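Local atomic coordinates of adenosine deaminase 1 (Arthrobacter aurescens, PDB entry 3RYS), a protein that probably catalyses the zinc-dependent hydrolytic deamination of adenine to hypoxanthine, a step in purine salvage and nitrogen catabolism. Residues V134-M146 against L158-L170. Sequence-based numbering, arbitrary orientation.
Sequences VSTLLIAAFLRDM and LLAMHAPIAGIGL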
ATOM      1  N   VAL A 134      15.891  -1.333  -5.316  1.00 17.90           N
ATOM      2  CA  VAL A 134      14.796  -0.776  -4.537  1.00 15.35           C
ATOM      3  C   VAL A 134      15.016  -0.972  -3.040  1.00 17.39           C
ATOM      4  O   VAL A 134      15.114  -2.104  -2.566  1.00 18.52           O
ATOM      5  CB  VAL A 134      13.457  -1.431  -4.920  1.00 15.37           C
ATOM      6  CG1 VAL A 134      12.350  -0.953  -4.004  1.00 13.29           C
ATOM      7  CG2 VAL A 134      13.116  -1.141  -6.374  1.00 17.50           C
ATOM      8  N   SER A 135      15.094   0.133  -2.301  1.00 16.96           N
ATOM      9  CA  SER A 135      15.120   0.085  -0.840  1.00 16.44           C
ATOM     10  C   SER A 135      13.769  -0.398  -0.344  1.00 15.91           C
ATOM     11  O   SER A 135      12.738  -0.038  -0.911  1.00 15.83           O
ATOM     12  CB  SER A 135      15.388   1.473  -0.264  1.00 16.84           C
ATOM     13  OG  SER A 135      16.689   1.918  -0.576  1.00 28.12           O
ATOM     14  N   THR A 136      13.753  -1.196   0.717  1.00 15.55           N
ATOM     15  CA  THR A 136      12.490  -1.767   1.172  1.00 16.80           C
ATOM     16  C   THR A 136      12.313  -1.816   2.685  1.00 16.48           C
ATOM     17  O   THR A 136      13.275  -1.999   3.430  1.00 16.49           O
ATOM     18  CB  THR A 136      12.282  -3.187   0.617  1.00 14.38           C
ATOM     19  OG1 THR A 136      13.344  -4.038   1.065  1.00 14.23           O
ATOM     20  CG2 THR A 136      12.248  -3.163  -0.903  1.00 14.65           C
ATOM     21  N   LEU A 137      11.066  -1.645   3.121  1.00 15.55           N
ATOM     22  CA  LEU A 137      10.681  -1.867   4.510  1.00 15.67           C
ATOM     23  C   LEU A 137       9.466  -2.793   4.558  1.00 17.93           C
ATOM     24  O   LEU A 137       8.563  -2.697   3.722  1.00 18.39           O
ATOM     25  CB  LEU A 137      10.376  -0.545   5.226  1.00 13.56           C
ATOM     26  CG  LEU A 137      11.561   0.282   5.746  1.00 15.36           C
ATOM     27  CD1 LEU A 137      12.606  -0.596   6.442  1.00 12.80           C
ATOM     28  CD2 LEU A 137      12.201   1.089   4.635  1.00 16.69           C
ATOM     29  N   LEU A 138       9.450  -3.699   5.529  1.00 14.12           N
ATOM     30  CA  LEU A 138       8.331  -4.618   5.670  1.00 13.93           C
ATOM     31  C   LEU A 138       7.381  -4.144   6.763  1.00 15.41           C
ATOM     32  O   LEU A 138       7.789  -3.906   7.902  1.00 16.16           O
ATOM     33  CB  LEU A 138       8.825  -6.036   5.968  1.00 14.41           C
ATOM     34  CG  LEU A 138       7.754  -7.129   5.941  1.00 14.30           C
ATOM     35  CD1 LEU A 138       6.878  -6.991   4.698  1.00 13.48           C
ATOM     36  CD2 LEU A 138       8.380  -8.513   6.011  1.00 11.22           C
ATOM     37  N   ILE A 139       6.112  -4.002   6.406  1.00 13.89           N
ATOM     38  CA  ILE A 139       5.098  -3.578   7.357  1.00 12.34           C
ATOM     39  C   ILE A 139       4.051  -4.661   7.540  1.00 11.18           C
ATOM     40  O   ILE A 139       3.383  -5.057   6.588  1.00 12.99           O
ATOM     41  CB  ILE A 139       4.415  -2.282   6.902  1.00 14.23           C
ATOM     42  CG1 ILE A 139       5.367  -1.102   7.079  1.00 13.50           C
ATOM     43  CG2 ILE A 139       3.131  -2.034   7.690  1.00 12.71           C
ATOM     44  CD1 ILE A 139       4.711   0.231   6.828  1.00 20.37           C
ATOM     45  N   ALA A 140       3.920  -5.151   8.767  1.00 13.48           N
ATOM     46  CA  ALA A 140       2.886  -6.127   9.081  1.00 11.99           C
ATOM     47  C   ALA A 140       1.567  -5.405   9.315  1.00 12.60           C
ATOM     48  O   ALA A 140       1.454  -4.577  10.226  1.00 12.05           O
ATOM     49  CB  ALA A 140       3.274  -6.944  10.296  1.00 11.76           C
ATOM     50  N   ALA A 141       0.580  -5.700   8.474  1.00 11.66           N
ATOM     51  CA  ALA A 141      -0.743  -5.096   8.603  1.00 12.54           C
ATOM     52  C   ALA A 141      -1.736  -6.069   9.230  1.00 11.81           C
ATOM     53  O   ALA A 141      -1.699  -7.273   8.969  1.00  8.30           O
ATOM     54  CB  ALA A 141      -1.246  -4.612   7.256  1.00 11.49           C
ATOM     55  N   PHE A 142      -2.629  -5.532  10.054  1.00 13.50           N
ATOM     56  CA  PHE A 142      -3.577  -6.350  10.797  1.00 11.36           C
ATOM     57  C   PHE A 142      -5.005  -6.196  10.279  1.00  9.77           C
ATOM     58  O   PHE A 142      -5.418  -5.110   9.889  1.00 11.36           O
ATOM     59  CB  PHE A 142      -3.470  -6.037  12.290  1.00 12.47           C
ATOM     60  CG  PHE A 142      -2.134  -6.412  12.883  1.00 16.19           C
ATOM     61  CD1 PHE A 142      -1.958  -7.634  13.514  1.00 15.31           C
ATOM     62  CD2 PHE A 142      -1.048  -5.555  12.783  1.00 16.57           C
ATOM     63  CE1 PHE A 142      -0.729  -7.988  14.047  1.00 15.32           C
ATOM     64  CE2 PHE A 142       0.185  -5.908  13.314  1.00 15.58           C
ATOM     65  CZ  PHE A 142       0.342  -7.126  13.944  1.00 15.39           C
ATOM     66  N   LEU A 143      -5.748  -7.297  10.257  1.00  9.76           N
ATOM     67  CA  LEU A 143      -7.108  -7.296   9.726  1.00 12.69           C
ATOM     68  C   LEU A 143      -8.090  -6.725  10.739  1.00 14.08           C
ATOM     69  O   LEU A 143      -8.416  -7.371  11.734  1.00 16.23           O
ATOM     70  CB  LEU A 143      -7.522  -8.711   9.325  1.00 11.54           C
ATOM     71  CG  LEU A 143      -6.492  -9.429   8.447  1.00 15.35           C
ATOM     72  CD1 LEU A 143      -6.961 -10.834   8.082  1.00 12.79           C
ATOM     73  CD2 LEU A 143      -6.191  -8.617   7.195  1.00 12.55           C
ATOM     74  N   ARG A 144      -8.569  -5.518  10.475  1.00 12.52           N
ATOM     75  CA  ARG A 144      -9.391  -4.795  11.438  1.00 13.50           C
ATOM     76  C   ARG A 144     -10.724  -5.477  11.733  1.00 14.52           C
ATOM     77  O   ARG A 144     -11.374  -5.156  12.726  1.00 15.57           O
ATOM     78  CB  ARG A 144      -9.624  -3.356  10.972  1.00 13.58           C
ATOM     79  CG  ARG A 144     -10.435  -3.235   9.693  1.00 13.51           C
ATOM     80  CD  ARG A 144     -10.272  -1.857   9.091  1.00 13.91           C
ATOM     81  NE  ARG A 144     -10.390  -0.818  10.110  1.00 16.18           N
ATOM     82  CZ  ARG A 144      -9.964   0.431   9.959  1.00 14.98           C
ATOM     83  NH1 ARG A 144      -9.384   0.804   8.827  1.00 13.62           N
ATOM     84  NH2 ARG A 144     -10.109   1.308  10.943  1.00 13.81           N
ATOM     85  N   ASP A 145     -11.132  -6.413  10.880  1.00 16.19           N
ATOM     86  CA  ASP A 145     -12.376  -7.159  11.111  1.00 16.08           C
ATOM     87  C   ASP A 145     -12.135  -8.493  11.814  1.00 14.27           C
ATOM     88  O   ASP A 145     -12.972  -9.390  11.777  1.00 15.14           O
ATOM     89  CB  ASP A 145     -13.178  -7.358   9.817  1.00 13.17           C
ATOM     90  CG  ASP A 145     -12.329  -7.881   8.669  1.00 15.39           C
ATOM     91  OD1 ASP A 145     -11.167  -8.280   8.899  1.00 13.81           O
ATOM     92  OD2 ASP A 145     -12.835  -7.895   7.528  1.00 15.57           O
ATOM     93  N   MET A 146     -10.973  -8.616  12.440  1.00 15.11           N
ATOM     94  CA  MET A 146     -10.720  -9.693  13.382  1.00 16.59           C
ATOM     95  C   MET A 146     -10.432  -9.050  14.727  1.00 16.45           C
ATOM     96  O   MET A 146     -10.235  -7.836  14.807  1.00 15.00           O
ATOM     97  CB  MET A 146      -9.541 -10.555  12.942  1.00 16.41           C
ATOM     98  CG  MET A 146      -9.797 -11.372  11.692  1.00 15.26           C
ATOM     99  SD  MET A 146      -8.513 -12.617  11.470  1.00 17.93           S
ATOM    100  CE  MET A 146      -8.887 -13.191   9.819  1.00 19.14           C
ATOM    101  N   LEU A 158       5.512 -12.225  16.197  1.00 19.18           N
ATOM    102  CA  LEU A 158       6.420 -11.509  15.309  1.00 19.11           C
ATOM    103  C   LEU A 158       7.612 -10.961  16.081  1.00 20.04           C
ATOM    104  O   LEU A 158       8.760 -11.127  15.673  1.00 22.43           O
ATOM    105  CB  LEU A 158       5.694 -10.377  14.587  1.00 17.52           C
ATOM    106  CG  LEU A 158       4.743 -10.863  13.497  1.00 20.37           C
ATOM    107  CD1 LEU A 158       3.972  -9.704  12.891  1.00 19.28           C
ATOM    108  CD2 LEU A 158       5.517 -11.623  12.431  1.00 16.68           C
ATOM    109  N   LEU A 159       7.333 -10.316  17.208  1.00 18.31           N
ATOM    110  CA  LEU A 159       8.386  -9.794  18.065  1.00 20.49           C
ATOM    111  C   LEU A 159       9.321 -10.903  18.542  1.00 22.82           C
ATOM    112  O   LEU A 159      10.534 -10.836  18.341  1.00 22.50           O
ATOM    113  CB  LEU A 159       7.784  -9.071  19.269  1.00 19.68           C
ATOM    114  CG  LEU A 159       7.080  -7.747  18.972  1.00 21.01           C
ATOM    115  CD1 LEU A 159       6.723  -7.039  20.270  1.00 25.22           C
ATOM    116  CD2 LEU A 159       7.946  -6.853  18.088  1.00 14.52           C
ATOM    117  N   ALA A 160       8.742 -11.918  19.176  1.00 25.39           N
ATOM    118  CA  ALA A 160       9.501 -13.046  19.715  1.00 25.38           C
ATOM    119  C   ALA A 160      10.432 -13.679  18.678  1.00 27.66           C
ATOM    120  O   ALA A 160      11.569 -14.039  18.990  1.00 29.17           O
ATOM    121  CB  ALA A 160       8.552 -14.097  20.284  1.00 19.31           C
ATOM    122  N   MET A 161       9.942 -13.814  17.451  1.00 22.08           N
ATOM    123  CA  MET A 161      10.712 -14.452  16.388  1.00 26.96           C
ATOM    124  C   MET A 161      11.634 -13.458  15.692  1.00 27.43           C
ATOM    125  O   MET A 161      12.373 -13.817  14.769  1.00 22.18           O
ATOM    126  CB  MET A 161       9.784 -15.122  15.366  1.00 27.01           C
ATOM    127  CG  MET A 161       8.871 -14.159  14.613  1.00 26.56           C
ATOM    128  SD  MET A 161       7.520 -14.987  13.733  1.00 36.75           S
ATOM    129  CE  MET A 161       8.193 -15.109  12.074  1.00 17.20           C
ATOM    130  N   HIS A 162      11.588 -12.208  16.139  1.00 24.01           N
ATOM    131  CA  HIS A 162      12.406 -11.159  15.544  1.00 25.70           C
ATOM    132  C   HIS A 162      12.123 -11.003  14.049  1.00 25.58           C
ATOM    133  O   HIS A 162      13.047 -10.965  13.233  1.00 23.13           O
ATOM    134  CB  HIS A 162      13.892 -11.453  15.759  1.00 27.29           C
ATOM    135  CG  HIS A 162      14.327 -11.385  17.191  1.00 35.15           C
ATOM    136  ND1 HIS A 162      14.623 -12.508  17.932  1.00 32.26           N
ATOM    137  CD2 HIS A 162      14.524 -10.326  18.012  1.00 37.18           C
ATOM    138  CE1 HIS A 162      14.981 -12.145  19.152  1.00 33.14           C
ATOM    139  NE2 HIS A 162      14.930 -10.828  19.226  1.00 43.61           N
ATOM    140  N   ALA A 163      10.847 -10.923  13.686  1.00 20.23           N
ATOM    141  CA  ALA A 163      10.487 -10.712  12.291  1.00 22.14           C
ATOM    142  C   ALA A 163      10.991  -9.350  11.835  1.00 22.68           C
ATOM    143  O   ALA A 163      10.854  -8.367  12.562  1.00 23.69           O
ATOM    144  CB  ALA A 163       8.985 -10.814  12.101  1.00 20.93           C
ATOM    145  N   PRO A 164      11.580  -9.294  10.627  1.00 23.66           N
ATOM    146  CA  PRO A 164      12.162  -8.079  10.041  1.00 19.83           C
ATOM    147  C   PRO A 164      11.114  -7.034   9.667  1.00 20.08           C
ATOM    148  O   PRO A 164      11.095  -6.573   8.523  1.00 16.20           O
ATOM    149  CB  PRO A 164      12.845  -8.592   8.763  1.00 18.02           C
ATOM    150  CG  PRO A 164      12.915 -10.068   8.901  1.00 15.84           C
ATOM    151  CD  PRO A 164      11.751 -10.461   9.747  1.00 22.96           C
ATOM    152  N   ILE A 165      10.260  -6.658  10.614  1.00 18.98           N
ATOM    153  CA  ILE A 165       9.255  -5.634  10.355  1.00 17.71           C
ATOM    154  C   ILE A 165       9.719  -4.274  10.866  1.00 19.37           C
ATOM    155  O   ILE A 165      10.339  -4.177  11.926  1.00 21.33           O
ATOM    156  CB  ILE A 165       7.880  -5.997  10.970  1.00 17.87           C
ATOM    157  CG1 ILE A 165       7.996  -6.223  12.479  1.00 20.54           C
ATOM    158  CG2 ILE A 165       7.307  -7.231  10.299  1.00 16.30           C
ATOM    159  CD1 ILE A 165       6.680  -6.580  13.145  1.00 15.71           C
ATOM    160  N   ALA A 166       9.422  -3.230  10.100  1.00 17.10           N
ATOM    161  CA  ALA A 166       9.799  -1.872  10.469  1.00 13.02           C
ATOM    162  C   ALA A 166       8.642  -1.157  11.155  1.00 15.81           C
ATOM    163  O   ALA A 166       8.838  -0.208  11.913  1.00 18.72           O
ATOM    164  CB  ALA A 166      10.235  -1.103   9.235  1.00 11.79           C
ATOM    165  N   GLY A 167       7.428  -1.615  10.880  1.00 16.32           N
ATOM    166  CA  GLY A 167       6.248  -0.967  11.411  1.00 14.98           C
ATOM    167  C   GLY A 167       5.001  -1.821  11.312  1.00 14.69           C
ATOM    168  O   GLY A 167       5.038  -2.966  10.858  1.00 14.28           O
ATOM    169  N   ILE A 168       3.884  -1.246  11.732  1.00 13.83           N
ATOM    170  CA  ILE A 168       2.626  -1.966  11.804  1.00 14.03           C
ATOM    171  C   ILE A 168       1.553  -1.199  11.054  1.00 15.94           C
ATOM    172  O   ILE A 168       1.579   0.032  11.008  1.00 15.09           O
ATOM    173  CB  ILE A 168       2.211  -2.168  13.270  1.00 13.28           C
ATOM    174  CG1 ILE A 168       3.084  -3.246  13.905  1.00 15.04           C
ATOM    175  CG2 ILE A 168       0.751  -2.532  13.384  1.00 16.94           C
ATOM    176  CD1 ILE A 168       2.544  -3.760  15.217  1.00 28.94           C
ATOM    177  N   GLY A 169       0.620  -1.930  10.451  1.00 14.21           N
ATOM    178  CA  GLY A 169      -0.428  -1.322   9.656  1.00 11.60           C
ATOM    179  C   GLY A 169      -1.796  -1.824  10.058  1.00 12.19           C
ATOM    180  O   GLY A 169      -1.921  -2.691  10.916  1.00 11.58           O
ATOM    181  N   LEU A 170      -2.828  -1.281   9.425  1.00 13.65           N
ATOM    182  CA  LEU A 170      -4.198  -1.626   9.766  1.00 13.85           C
ATOM    183  C   LEU A 170      -5.063  -1.524   8.512  1.00 14.11           C
ATOM    184  O   LEU A 170      -5.248  -0.441   7.967  1.00 16.20           O
ATOM    185  CB  LEU A 170      -4.702  -0.683  10.866  1.00 15.85           C
ATOM    186  CG  LEU A 170      -5.904  -1.022  11.760  1.00 16.64           C
ATOM    187  CD1 LEU A 170      -7.204  -0.564  11.128  1.00 15.68           C
ATOM    188  CD2 LEU A 170      -5.960  -2.504  12.123  1.00 15.94           C
TER
HETATM  189  O   HOH W   1      11.509  -3.809   7.453  1.00 15.74           O
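Ala166 N reaches Leu138 O at 2.8 Å in a nearly straight bond (167° at the hydrogen), the first rung of a parallel ladder. From there the rungs alternate: Ala140 N gives to Gly167 O, Ala140 O takes Gly169 N at 2.8 Å, and Phe142 N reaches Gly169 O at 3.1 Å, approaching well above that carbonyl's plane. Ahead of the first rung a water links strand 135-143 to the loop that leads into strand 167-170, accepting from Leu138 N at 2.8 Å and donating to the carbonyl O of Pro164, the residue at the centre of an inverse gamma turn.

These are neighbouring strands of the TIM-barrel sheet, 135-143 and 167-170, linked through helix 148-160 as a beta-alpha-beta unit. Ile139 and Ala141 put their side chains on one face, where their bridge partners Gly167 and Gly169 have none, Ala141 lying near the zinc ligand His21. There the CG2 of Ile139 lies against the backbone at Gly169. At the N-terminal end of the ladder, Leu137 CD1 rests on Ala166 CB at 3.7 Å.

The other face carries the helix. Ala140 CB meets Leu158 CD1 at 3.9 Å, with Ile165 CG2 beside it. The ring of Phe142, its CG anti to the carbonyl carbon (chi1 -65°), has Gly169 O at one edge, in its plane, and presents CE2 to Ile168 CG2 at 3.4 Å, with Ile168 CD1 also close; Leu185 of helix 183-191 also touches this ring.

Beyond the last rung, Arg144 and Leu170 cross at about a right angle, Arg144 CB lying 3.9 Å from Leu170 CD2. The guanidinium bonds through NH1 to His199 O, the backbone of a zinc ligand, and through NH2 to Asn177 O; cutting this side chain back to an alanine is likely to leave both carbonyls without these donors.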